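Local coordinates for protein transglutaminase-like enzymes, putative cysteine protease (PDB 3ISR) that probably cleaves or rearranges amide bonds in proteins or peptides with a nucleophilic cysteine, in the manner of transglutaminase-like enzymes, at residues R121-D126 and L191-S196; E140-K145 and L195-R200; S144-I149 and A220-N225; W226-A231 and V235-L240. One frame throughout, in Å; residues are numbered along the deposited sequence.

How the interactions relate
Interactions 1, 3 and 4 are buried, while interaction 2 reaches the rim of the core, where Lys145 and Leu195 are partly exposed. Interactions 2 and 3 share helix 142-156 and pack its first turns on the link leading into strand 199-206 and on strand 215-222; their centres lie about 4 Å apart. Interaction 1 lies on the end of helix 181-194 and joins interaction 2 through Leu195 and Ser196, with Arg193 bonding to Ala199. Interaction 4 sits on the sheet face turned from helix 142-156. The chemistry differs accordingly: interactions 2 and 3 are purely apolar across the segments, interaction 1 packs carbon around a tethered guanidinium, and interaction 4 adds a water-bridged carboxylate.

Interaction 1: residues R121-D126 and L191-S196; sequences RYCQSD and LCRALS
Ser125 and Arg193 meet at their first side-chain carbons, CB of Ser125 lying 3.5 Å from CB of Arg193, so the start of a short 3-10 segment rests on the last full turn of helix 181-194. The van der Waals contacts continue on both sides of this point: Ser125 O lies 3.7 Å from Ala194 CB, and Cys123 CB lies 3.7 Å from Arg193 NH1, obliquely to the guanidinium plane. The serine OG sits between its own N and carbonyl carbon (chi1 42°), which brings it alongside Arg193 CB. The polar bonds run within the segments or to residues outside them. Around the inverse gamma turn at Gln124, with its weak bond from Ser125 N to Cys123 O, the CB atoms of Cys123 and Ser125 both point toward the helix. The arginine, extended from CG to NE, runs past both residues; its NH2 is held by the carbonyls of Arg247 and Ala199, while NH1 reaches OG of Ser120, which directly precedes the loop segment. Arg121 and Asp126 form intersubunit salt bridges, to Asp126 and Arg121 of the second subunit. The loop thus lies between that interface and helix 181-194, whose end also touches helices 129-136 and 142-156 through Leu191 and Leu195.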
loop_
_atom_site.group_PDB
_atom_site.type_symbol
_atom_site.label_atom_id
_atom_site.label_comp_id
_atom_site.label_asym_id
_atom_site.label_seq_id
_atom_site.Cartn_x
_atom_site.Cartn_y
_atom_site.Cartn_z
ATOM N N ARG B 121 -0.562 6.432 -13.266
ATOM C CA ARG B 121 0.365 6.080 -12.173
ATOM C C ARG B 121 0.031 6.718 -10.811
ATOM O O ARG B 121 -0.043 6.026 -9.784
ATOM C CB ARG B 121 1.819 6.412 -12.559
ATOM C CG ARG B 121 2.845 6.295 -11.392
ATOM C CD ARG B 121 2.974 4.867 -10.762
ATOM N NE ARG B 121 3.922 4.980 -9.655
ATOM C CZ ARG B 121 3.604 5.283 -8.396
ATOM N NH1 ARG B 121 2.333 5.456 -8.030
ATOM N NH2 ARG B 121 4.570 5.419 -7.490
ATOM N N TYR B 122 -0.144 8.037 -10.796
ATOM C CA TYR B 122 -0.359 8.766 -9.543
ATOM C C TYR B 122 -1.820 9.076 -9.254
ATOM O O TYR B 122 -2.120 9.777 -8.298
ATOM C CB TYR B 122 0.449 10.074 -9.579
ATOM C CG TYR B 122 1.912 9.794 -9.799
ATOM C CD1 TYR B 122 2.688 9.215 -8.788
ATOM C CD2 TYR B 122 2.513 10.059 -11.034
ATOM C CE1 TYR B 122 4.048 8.921 -9.010
ATOM C CE2 TYR B 122 3.858 9.786 -11.262
ATOM C CZ TYR B 122 4.612 9.213 -10.251
ATOM O OH TYR B 122 5.936 8.966 -10.486
ATOM N N CYS B 123 -2.735 8.566 -10.088
ATOM C CA CYS B 123 -4.159 8.891 -9.952
ATOM C C CYS B 123 -4.962 7.594 -10.087
ATOM O O CYS B 123 -5.510 7.285 -11.164
ATOM C CB CYS B 123 -4.608 9.911 -11.009
ATOM S SG CYS B 123 -3.651 11.435 -11.056
ATOM N N GLN B 124 -5.019 6.833 -8.985
ATOM C CA GLN B 124 -5.652 5.492 -8.973
ATOM C C GLN B 124 -7.152 5.619 -8.764
ATOM O O GLN B 124 -7.712 5.241 -7.712
ATOM C CB GLN B 124 -5.012 4.601 -7.903
ATOM C CG GLN B 124 -3.466 4.503 -7.983
ATOM C CD GLN B 124 -2.771 5.462 -7.024
ATOM O OE1 GLN B 124 -3.219 6.605 -6.816
ATOM N NE2 GLN B 124 -1.673 5.000 -6.420
ATOM N N SER B 125 -7.808 6.170 -9.781
ATOM C CA SER B 125 -9.209 6.516 -9.705
ATOM C C SER B 125 -10.046 5.271 -9.549
ATOM O O SER B 125 -11.108 5.289 -8.923
ATOM C CB SER B 125 -9.639 7.302 -10.960
ATOM O OG SER B 125 -9.079 6.739 -12.143
ATOM N N ASP B 126 -9.539 4.167 -10.081
ATOM C CA ASP B 126 -10.250 2.902 -9.958
ATOM C C ASP B 126 -10.287 2.374 -8.512
ATOM O O ASP B 126 -11.117 1.544 -8.200
ATOM C CB ASP B 126 -9.651 1.857 -10.925
ATOM C CG ASP B 126 -8.178 1.570 -10.653
ATOM O OD1 ASP B 126 -7.392 2.515 -10.462
ATOM O OD2 ASP B 126 -7.804 0.378 -10.632
ATOM N N LEU B 191 -10.090 11.945 -8.061
ATOM C CA LEU B 191 -11.484 12.017 -7.624
ATOM C C LEU B 191 -12.429 12.363 -8.763
ATOM O O LEU B 191 -13.523 11.811 -8.840
ATOM C CB LEU B 191 -11.626 12.982 -6.434
ATOM C CG LEU B 191 -10.948 12.524 -5.127
ATOM C CD1 LEU B 191 -10.855 13.689 -4.140
ATOM C CD2 LEU B 191 -11.682 11.322 -4.474
ATOM N N CYS B 192 -12.006 13.245 -9.675
ATOM C CA CYS B 192 -12.814 13.517 -10.883
ATOM C C CYS B 192 -13.007 12.273 -11.731
ATOM O O CYS B 192 -14.126 11.934 -12.104
ATOM C CB CYS B 192 -12.150 14.550 -11.769
ATOM S SG CYS B 192 -12.301 16.223 -11.178
ATOM N N ARG B 193 -11.905 11.604 -12.069
ATOM C CA ARG B 193 -12.018 10.405 -12.892
ATOM C C ARG B 193 -12.860 9.332 -12.212
ATOM O O ARG B 193 -13.565 8.569 -12.883
ATOM C CB ARG B 193 -10.641 9.828 -13.214
ATOM C CG ARG B 193 -9.809 10.729 -14.097
ATOM C CD ARG B 193 -8.526 10.015 -14.533
ATOM N NE ARG B 193 -7.655 10.964 -15.233
ATOM C CZ ARG B 193 -6.333 10.936 -15.185
ATOM N NH1 ARG B 193 -5.714 9.962 -14.499
ATOM N NH2 ARG B 193 -5.636 11.884 -15.813
ATOM N N ALA B 194 -12.779 9.264 -10.888
ATOM C CA ALA B 194 -13.542 8.252 -10.136
ATOM C C ALA B 194 -15.039 8.458 -10.341
ATOM O O ALA B 194 -15.834 7.510 -10.239
ATOM C CB ALA B 194 -13.173 8.335 -8.653
ATOM N N LEU B 195 -15.416 9.703 -10.633
ATOM C CA LEU B 195 -16.815 10.091 -10.906
ATOM C C LEU B 195 -17.137 10.214 -12.398
ATOM O O LEU B 195 -18.148 10.825 -12.774
ATOM C CB LEU B 195 -17.154 11.418 -10.194
ATOM C CG LEU B 195 -17.051 11.399 -8.662
ATOM C CD1 LEU B 195 -16.953 12.819 -8.099
ATOM C CD2 LEU B 195 -18.205 10.614 -8.033
ATOM N N SER B 196 -16.290 9.627 -13.243
ATOM C CA SER B 196 -16.463 9.648 -14.713
ATOM C C SER B 196 -16.401 11.057 -15.309
ATOM O O SER B 196 -17.124 11.377 -16.254
ATOM C CB SER B 196 -17.760 8.948 -15.151
ATOM O OG SER B 196 -17.860 7.663 -14.560
#

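Interaction 2: residues E140-K145 and L195-R200; sequences ENVYSK and LSIPAR
Leu195 and Ile197, on either side of Ser196, the C-prime residue of the Schellman motif that ends helix 181-194, touch Lys145 and Val142 on the first turn of helix 142-156. This is the helix-to-strand corner of the transglutaminase-like fold, where the chain leaves one helix, turns, and enters strand 199-206. Leu195 comes first: its CD1 lies 3.9 Å from Lys145 CG, so the leucine branch meets the aliphatic root of the lysine, the two side chains crossing at a slant. Ser196 takes positive phi (63°), with its N bonded to Arg193 O. That turn redirects the chain, and Ile197 N closes the motif on Cys192 O at 3.0 Å. Ile197 then points at the helix and carries the larger share of the apolar contact on its side. Val142 and Ile197 slide past each other in opposite directions, and Ile197 also reaches Val146 and Ala220, which ties it to the neighbouring helix turn and strand. Pro198 pairs its backbone with Tyr221, and Ala199 begins the strand proper, packed on Ile189 and Cys192. Lys145 is bent at chi2 and chi3 (124° and 83°); its chain folds back beside the helix, where NZ is bonded to the carbonyl O of Ile139, leaving the methylenes to face Leu195 and Ile197. With its CG1 anti to N, Val142 pushes that one methyl against Ile197, at 4.1 Å from each of CG1, CG2 and CD1 of the isoleucine.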
loop_
_atom_site.group_PDB
_atom_site.type_symbol
_atom_site.label_atom_id
_atom_site.label_comp_id
_atom_site.label_asym_id
_atom_site.label_seq_id
_atom_site.Cartn_x
_atom_site.Cartn_y
_atom_site.Cartn_z
ATOM N N GLU B 140 -25.405 17.632 -8.050
ATOM C CA GLU B 140 -26.241 17.438 -9.243
ATOM C C GLU B 140 -25.711 17.973 -10.579
ATOM O O GLU B 140 -26.211 17.576 -11.637
ATOM C CB GLU B 140 -27.659 17.972 -8.989
ATOM N N ASN B 141 -24.756 18.894 -10.551
ATOM C CA ASN B 141 -24.131 19.330 -11.797
ATOM C C ASN B 141 -22.608 19.203 -11.786
ATOM O O ASN B 141 -21.960 19.444 -10.765
ATOM C CB ASN B 141 -24.601 20.729 -12.239
ATOM C CG ASN B 141 -23.836 21.869 -11.572
ATOM O OD1 ASN B 141 -24.330 22.480 -10.630
ATOM N ND2 ASN B 141 -22.651 22.183 -12.083
ATOM N N VAL B 142 -22.067 18.820 -12.938
ATOM C CA VAL B 142 -20.663 18.491 -13.089
ATOM C C VAL B 142 -19.720 19.572 -12.558
ATOM O O VAL B 142 -18.789 19.264 -11.815
ATOM C CB VAL B 142 -20.320 18.124 -14.556
ATOM C CG1 VAL B 142 -18.856 17.775 -14.693
ATOM C CG2 VAL B 142 -21.194 16.953 -15.036
ATOM N N TYR B 143 -19.953 20.830 -12.930
ATOM C CA TYR B 143 -19.072 21.893 -12.471
ATOM C C TYR B 143 -19.079 21.945 -10.949
ATOM O O TYR B 143 -18.020 21.976 -10.316
ATOM C CB TYR B 143 -19.458 23.261 -13.040
ATOM C CG TYR B 143 -18.603 24.364 -12.442
ATOM C CD1 TYR B 143 -17.313 24.616 -12.924
ATOM C CD2 TYR B 143 -19.063 25.116 -11.360
ATOM C CE1 TYR B 143 -16.514 25.600 -12.352
ATOM C CE2 TYR B 143 -18.274 26.101 -10.786
ATOM C CZ TYR B 143 -17.009 26.339 -11.285
ATOM O OH TYR B 143 -16.247 27.322 -10.714
ATOM N N SER B 144 -20.273 21.950 -10.365
ATOM C CA SER B 144 -20.387 21.990 -8.906
ATOM C C SER B 144 -19.727 20.781 -8.248
ATOM O O SER B 144 -19.126 20.889 -7.171
ATOM C CB SER B 144 -21.845 22.119 -8.481
ATOM O OG SER B 144 -22.323 23.398 -8.850
ATOM N N LYS B 145 -19.812 19.635 -8.906
ATOM C CA LYS B 145 -19.137 18.467 -8.405
ATOM C C LYS B 145 -17.612 18.657 -8.341
ATOM O O LYS B 145 -16.995 18.354 -7.324
ATOM C CB LYS B 145 -19.484 17.267 -9.268
ATOM C CG LYS B 145 -19.274 15.977 -8.558
ATOM C CD LYS B 145 -20.554 15.187 -8.575
ATOM C CE LYS B 145 -20.710 14.430 -9.843
ATOM N NZ LYS B 145 -22.107 13.939 -9.897
ATOM N N LEU B 195 -15.416 9.703 -10.633
ATOM C CA LEU B 195 -16.815 10.091 -10.906
ATOM C C LEU B 195 -17.137 10.214 -12.398
ATOM O O LEU B 195 -18.148 10.825 -12.774
ATOM C CB LEU B 195 -17.154 11.418 -10.194
ATOM C CG LEU B 195 -17.051 11.399 -8.662
ATOM C CD1 LEU B 195 -16.953 12.819 -8.099
ATOM C CD2 LEU B 195 -18.205 10.614 -8.033
ATOM N N SER B 196 -16.290 9.627 -13.243
ATOM C CA SER B 196 -16.463 9.648 -14.713
ATOM C C SER B 196 -16.401 11.057 -15.309
ATOM O O SER B 196 -17.124 11.377 -16.254
ATOM C CB SER B 196 -17.760 8.948 -15.151
ATOM O OG SER B 196 -17.860 7.663 -14.560
ATOM N N ILE B 197 -15.525 11.895 -14.765
ATOM C CA ILE B 197 -15.314 13.236 -15.317
ATOM C C ILE B 197 -13.871 13.264 -15.832
ATOM O O ILE B 197 -12.947 13.008 -15.059
ATOM C CB ILE B 197 -15.518 14.316 -14.218
ATOM C CG1 ILE B 197 -16.937 14.244 -13.658
ATOM C CG2 ILE B 197 -15.237 15.753 -14.749
ATOM C CD1 ILE B 197 -17.094 14.969 -12.308
ATOM N N PRO B 198 -13.658 13.551 -17.133
ATOM C CA PRO B 198 -12.275 13.530 -17.593
ATOM C C PRO B 198 -11.457 14.619 -16.911
ATOM O O PRO B 198 -11.953 15.721 -16.696
ATOM C CB PRO B 198 -12.377 13.780 -19.109
ATOM C CG PRO B 198 -13.839 13.530 -19.460
ATOM C CD PRO B 198 -14.612 13.869 -18.208
ATOM N N ALA B 199 -10.219 14.305 -16.538
ATOM C CA ALA B 199 -9.381 15.314 -15.864
ATOM C C ALA B 199 -7.935 15.110 -16.232
ATOM O O ALA B 199 -7.524 13.983 -16.500
ATOM C CB ALA B 199 -9.558 15.236 -14.362
ATOM N N ARG B 200 -7.159 16.197 -16.255
ATOM C CA ARG B 200 -5.767 16.077 -16.621
ATOM C C ARG B 200 -4.895 16.986 -15.741
ATOM O O ARG B 200 -5.382 17.927 -15.114
ATOM C CB ARG B 200 -5.563 16.399 -18.111
ATOM C CG ARG B 200 -5.867 17.889 -18.469
ATOM C CD ARG B 200 -5.779 18.138 -19.975
ATOM N NE ARG B 200 -5.795 19.575 -20.250
ATOM C CZ ARG B 200 -5.891 20.114 -21.459
ATOM N NH1 ARG B 200 -5.985 19.348 -22.546
ATOM N NH2 ARG B 200 -5.885 21.437 -21.587
#

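Interaction 3: residues S144-I149 and A220-N225; sequences SKVLAI and AYIGGN
Ile222 N, bonded to Asn225 O at 2.9 Å, completes the pairing of two hairpin residues, and the same isoleucine sends its side chain to Val146. The turn's own bond, Asn225 N to Ile222 O, is longer at 3.2 Å. Together they pin a type I' turn, with Gly223 and Gly224 at its two central positions; both have positive phi, and Gly224 takes backbone angles that would jam a side chain against the carbonyl before it. This is the classic two-residue beta hairpin, joining strand 215-222 to strand 225-229. Across the contact everything is apolar and centres on a single helix residue. Val146 CG2 stands 4.0 Å from Ile222 CD1 and equally 4.0 Å from Ala220 CB, while its other methyl, CG1, lies 4.0 Å from that same Ala220 CB. Both valine methyls therefore straddle the alanine, and one of them reaches on to the isoleucine end. With CG1 opposite the backbone N (chi1 -176°) and CG2 opposite the carbonyl carbon, both methyls face the strand, and Ile222 extends its CG1-CD1 arm past the valine in the opposite sense. Ala220 and Ile222, two apart on the strand, face the helix together, whereas Tyr221 between them turns to the other side and meets Trp226 edge-to-face. The CA atoms of Val146 and Ala220 lie 7.5 Å apart. Around this point helix 142-156 also packs Val146 on Phe229 of strand 225-229 and on Cys192 of helix 181-194, so the valine sits where two helices meet the sheet.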
loop_
_atom_site.group_PDB
_atom_site.type_symbol
_atom_site.label_atom_id
_atom_site.label_comp_id
_atom_site.label_asym_id
_atom_site.label_seq_id
_atom_site.Cartn_x
_atom_site.Cartn_y
_atom_site.Cartn_z
ATOM N N SER B 144 -20.273 21.950 -10.365
ATOM C CA SER B 144 -20.387 21.990 -8.906
ATOM C C SER B 144 -19.727 20.781 -8.248
ATOM O O SER B 144 -19.126 20.889 -7.171
ATOM C CB SER B 144 -21.845 22.119 -8.481
ATOM O OG SER B 144 -22.323 23.398 -8.850
ATOM N N LYS B 145 -19.812 19.635 -8.906
ATOM C CA LYS B 145 -19.137 18.467 -8.405
ATOM C C LYS B 145 -17.612 18.657 -8.341
ATOM O O LYS B 145 -16.995 18.354 -7.324
ATOM C CB LYS B 145 -19.484 17.267 -9.268
ATOM C CG LYS B 145 -19.274 15.977 -8.558
ATOM C CD LYS B 145 -20.554 15.187 -8.575
ATOM C CE LYS B 145 -20.710 14.430 -9.843
ATOM N NZ LYS B 145 -22.107 13.939 -9.897
ATOM N N VAL B 146 -17.009 19.175 -9.409
ATOM C CA VAL B 146 -15.549 19.381 -9.416
ATOM C C VAL B 146 -15.132 20.466 -8.428
ATOM O O VAL B 146 -14.098 20.367 -7.751
ATOM C CB VAL B 146 -14.991 19.685 -10.824
ATOM C CG1 VAL B 146 -13.446 19.783 -10.790
ATOM C CG2 VAL B 146 -15.401 18.592 -11.806
ATOM N N LEU B 147 -15.955 21.496 -8.319
ATOM C CA LEU B 147 -15.659 22.541 -7.383
ATOM C C LEU B 147 -15.728 22.014 -5.948
ATOM O O LEU B 147 -14.881 22.373 -5.121
ATOM C CB LEU B 147 -16.609 23.729 -7.588
ATOM C CG LEU B 147 -16.267 24.954 -6.753
ATOM C CD1 LEU B 147 -14.906 25.517 -7.155
ATOM C CD2 LEU B 147 -17.388 26.017 -6.889
ATOM N N ALA B 148 -16.702 21.146 -5.663
ATOM C CA ALA B 148 -16.798 20.535 -4.339
ATOM C C ALA B 148 -15.591 19.647 -4.029
ATOM O O ALA B 148 -15.146 19.569 -2.867
ATOM C CB ALA B 148 -18.077 19.732 -4.197
ATOM N N ILE B 149 -15.092 18.962 -5.058
ATOM C CA ILE B 149 -13.890 18.145 -4.917
ATOM C C ILE B 149 -12.728 19.048 -4.516
ATOM O O ILE B 149 -11.996 18.758 -3.558
ATOM C CB ILE B 149 -13.564 17.373 -6.228
ATOM C CG1 ILE B 149 -14.534 16.197 -6.380
ATOM C CG2 ILE B 149 -12.076 16.856 -6.237
ATOM C CD1 ILE B 149 -14.500 15.542 -7.755
ATOM N N ALA B 220 -10.553 19.921 -15.585
ATOM C CA ALA B 220 -11.601 18.935 -15.809
ATOM C C ALA B 220 -12.328 19.301 -17.084
ATOM O O ALA B 220 -12.527 20.486 -17.368
ATOM C CB ALA B 220 -12.582 18.909 -14.638
ATOM N N TYR B 221 -12.780 18.295 -17.825
ATOM C CA TYR B 221 -13.459 18.573 -19.083
ATOM C C TYR B 221 -14.940 18.633 -18.821
ATOM O O TYR B 221 -15.574 17.604 -18.552
ATOM C CB TYR B 221 -13.134 17.499 -20.111
ATOM C CG TYR B 221 -13.560 17.826 -21.516
ATOM C CD1 TYR B 221 -12.782 18.672 -22.323
ATOM C CD2 TYR B 221 -14.714 17.268 -22.058
ATOM C CE1 TYR B 221 -13.155 18.967 -23.644
ATOM C CE2 TYR B 221 -15.089 17.551 -23.392
ATOM C CZ TYR B 221 -14.298 18.392 -24.165
ATOM O OH TYR B 221 -14.658 18.671 -25.470
ATOM N N ILE B 222 -15.484 19.845 -18.884
ATOM C CA ILE B 222 -16.855 20.110 -18.479
ATOM C C ILE B 222 -17.534 20.920 -19.566
ATOM O O ILE B 222 -17.085 22.026 -19.901
ATOM C CB ILE B 222 -16.936 20.945 -17.165
ATOM C CG1 ILE B 222 -16.133 20.284 -16.031
ATOM C CG2 ILE B 222 -18.404 21.142 -16.762
ATOM C CD1 ILE B 222 -15.917 21.190 -14.822
ATOM N N GLY B 223 -18.607 20.364 -20.115
ATOM C CA GLY B 223 -19.381 21.055 -21.150
ATOM C C GLY B 223 -18.545 21.406 -22.362
ATOM O O GLY B 223 -18.755 22.448 -22.981
ATOM N N GLY B 224 -17.594 20.545 -22.705
ATOM C CA GLY B 224 -16.815 20.747 -23.924
ATOM C C GLY B 224 -15.563 21.606 -23.770
ATOM O O GLY B 224 -14.869 21.879 -24.748
ATOM N N ASN B 225 -15.261 22.002 -22.539
ATOM C CA ASN B 225 -14.109 22.843 -22.265
ATOM C C ASN B 225 -13.291 22.296 -21.127
ATOM O O ASN B 225 -13.857 21.809 -20.159
ATOM C CB ASN B 225 -14.566 24.250 -21.882
ATOM C CG ASN B 225 -15.330 24.930 -23.001
ATOM O OD1 ASN B 225 -16.507 25.244 -22.857
ATOM N ND2 ASN B 225 -14.666 25.148 -24.127
#

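Interaction 4: residues W226-A231 and V235-L240; sequences WIIFDA and VPLNGL
A buried, mainly apolar contact joins Ile228 near the end of strand 225-229 and Asp230 just past it to Val235 and Leu237 of the following connection and Leu240, where strand 240-246 begins. The four-stranded antiparallel sheet runs in the order 225-229, 215-222, 199-206, 240-246; Ile228 and Leu240 both rest on Phe202 of the inner strand 199-206, so the contact lies over one sheet face. Ile228 CD1 meets Leu240 CD1 end to end at 3.7 Å; the isoleucine reaches there by swinging its CG1 arm anti to N (chi1 -163°), which leaves CG2 facing Leu237 CB at 4.3 Å. Leu237, on a 3-10 turn closed by Gly239 N to Pro236 O, places CD2 3.9 Å from Asp230 CB. The polar part lies at the carboxylate. A water donates to Asp230 OD2 (2.7 Å) and to Val235 O (2.6 Å), bridging the segments, while Val235 CG2 packs against OD2 at 3.6 Å, the two side chains nearly at right angles. OD2 is also bonded to His215 NE2, and OD1 to Thr232 OG1, so both carboxylate oxygens are gripped; this pairing is consistent with the His-Asp part of the Cys-His-Asp triad of transglutaminase-like enzymes. Asp230 also touches Cys217 of strand 215-222, whereas Phe229 turns to helix 142-156 beyond the other face.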
loop_
_atom_site.group_PDB
_atom_site.type_symbol
_atom_site.label_atom_id
_atom_site.label_comp_id
_atom_site.label_asym_id
_atom_site.label_seq_id
_atom_site.Cartn_x
_atom_site.Cartn_y
_atom_site.Cartn_z
ATOM N N TRP B 226 -11.969 22.440 -21.214
ATOM C CA TRP B 226 -11.093 22.129 -20.078
ATOM C C TRP B 226 -11.149 23.311 -19.105
ATOM O O TRP B 226 -10.789 24.439 -19.473
ATOM C CB TRP B 226 -9.657 21.885 -20.555
ATOM C CG TRP B 226 -9.498 20.616 -21.274
ATOM C CD1 TRP B 226 -9.386 20.442 -22.626
ATOM C CD2 TRP B 226 -9.461 19.299 -20.690
ATOM N NE1 TRP B 226 -9.272 19.093 -22.920
ATOM C CE2 TRP B 226 -9.314 18.376 -21.749
ATOM C CE3 TRP B 226 -9.527 18.819 -19.372
ATOM C CZ2 TRP B 226 -9.219 16.985 -21.534
ATOM C CZ3 TRP B 226 -9.445 17.421 -19.155
ATOM C CH2 TRP B 226 -9.298 16.531 -20.233
ATOM N N ILE B 227 -11.658 23.066 -17.897
ATOM C CA ILE B 227 -11.833 24.110 -16.913
ATOM C C ILE B 227 -10.764 23.887 -15.853
ATOM O O ILE B 227 -10.646 22.783 -15.330
ATOM C CB ILE B 227 -13.215 24.038 -16.233
ATOM C CG1 ILE B 227 -14.375 24.076 -17.262
ATOM C CG2 ILE B 227 -13.367 25.157 -15.183
ATOM C CD1 ILE B 227 -14.429 25.338 -18.167
ATOM N N ILE B 228 -10.029 24.942 -15.518
ATOM C CA ILE B 228 -8.931 24.836 -14.566
ATOM C C ILE B 228 -9.364 24.941 -13.103
ATOM O O ILE B 228 -10.261 25.720 -12.756
ATOM C CB ILE B 228 -7.810 25.862 -14.894
ATOM C CG1 ILE B 228 -6.511 25.449 -14.170
ATOM C CG2 ILE B 228 -8.236 27.292 -14.563
ATOM C CD1 ILE B 228 -5.250 25.761 -14.955
ATOM N N PHE B 229 -8.717 24.157 -12.238
ATOM C CA PHE B 229 -9.032 24.132 -10.800
ATOM C C PHE B 229 -7.735 23.995 -10.022
ATOM O O PHE B 229 -6.803 23.360 -10.493
ATOM C CB PHE B 229 -9.903 22.930 -10.447
ATOM C CG PHE B 229 -11.297 23.006 -10.998
ATOM C CD1 PHE B 229 -12.330 23.534 -10.235
ATOM C CD2 PHE B 229 -11.572 22.540 -12.284
ATOM C CE1 PHE B 229 -13.641 23.606 -10.753
ATOM C CE2 PHE B 229 -12.868 22.618 -12.817
ATOM C CZ PHE B 229 -13.902 23.149 -12.049
ATOM N N ASP B 230 -7.678 24.551 -8.819
ATOM C CA ASP B 230 -6.453 24.462 -8.028
ATOM C C ASP B 230 -6.827 24.392 -6.567
ATOM O O ASP B 230 -7.120 25.410 -5.954
ATOM C CB ASP B 230 -5.540 25.674 -8.300
ATOM C CG ASP B 230 -4.294 25.692 -7.434
ATOM O OD1 ASP B 230 -4.011 24.720 -6.710
ATOM O OD2 ASP B 230 -3.579 26.719 -7.452
ATOM N N ALA B 231 -6.807 23.184 -6.016
ATOM C CA ALA B 231 -7.209 22.961 -4.640
ATOM C C ALA B 231 -6.257 23.540 -3.608
ATOM O O ALA B 231 -6.621 23.600 -2.433
ATOM C CB ALA B 231 -7.451 21.466 -4.373
ATOM N N VAL B 235 -2.746 30.487 -5.914
ATOM C CA VAL B 235 -2.499 31.429 -7.002
ATOM C C VAL B 235 -3.771 31.895 -7.698
ATOM O O VAL B 235 -4.729 31.127 -7.802
ATOM C CB VAL B 235 -1.512 30.845 -8.049
ATOM C CG1 VAL B 235 -0.269 30.283 -7.368
ATOM C CG2 VAL B 235 -2.159 29.749 -8.890
ATOM N N PRO B 236 -3.788 33.150 -8.191
ATOM C CA PRO B 236 -4.910 33.555 -9.039
ATOM C C PRO B 236 -4.887 32.735 -10.324
ATOM O O PRO B 236 -3.820 32.581 -10.935
ATOM C CB PRO B 236 -4.624 35.047 -9.319
ATOM C CG PRO B 236 -3.142 35.172 -9.200
ATOM C CD PRO B 236 -2.764 34.211 -8.090
ATOM N N LEU B 237 -6.035 32.177 -10.713
ATOM C CA LEU B 237 -6.058 31.219 -11.810
ATOM C C LEU B 237 -5.641 31.864 -13.128
ATOM O O LEU B 237 -5.068 31.193 -13.989
ATOM C CB LEU B 237 -7.439 30.561 -11.953
ATOM C CG LEU B 237 -7.958 29.855 -10.697
ATOM C CD1 LEU B 237 -9.373 29.361 -10.922
ATOM C CD2 LEU B 237 -7.026 28.719 -10.314
ATOM N N ASN B 238 -5.899 33.164 -13.269
ATOM C CA ASN B 238 -5.552 33.864 -14.496
ATOM C C ASN B 238 -4.097 34.307 -14.544
ATOM O O ASN B 238 -3.679 34.936 -15.519
ATOM C CB ASN B 238 -6.493 35.065 -14.756
ATOM C CG ASN B 238 -6.517 36.080 -13.611
ATOM O OD1 ASN B 238 -6.160 35.783 -12.469
ATOM N ND2 ASN B 238 -6.999 37.268 -13.910
ATOM N N GLY B 239 -3.339 33.997 -13.493
ATOM C CA GLY B 239 -1.900 34.276 -13.472
ATOM C C GLY B 239 -1.001 33.132 -13.933
ATOM O O GLY B 239 0.219 33.220 -13.813
ATOM N N LEU B 240 -1.598 32.070 -14.482
ATOM C CA LEU B 240 -0.841 30.882 -14.900
ATOM C C LEU B 240 -0.341 30.918 -16.333
ATOM O O LEU B 240 -1.067 31.286 -17.255
ATOM C CB LEU B 240 -1.678 29.615 -14.702
ATOM C CG LEU B 240 -1.989 29.241 -13.256
ATOM C CD1 LEU B 240 -3.166 28.239 -13.209
ATOM C CD2 LEU B 240 -0.766 28.657 -12.560
HETATM O O HOH W 1 -5.204 28.789 -6.709
#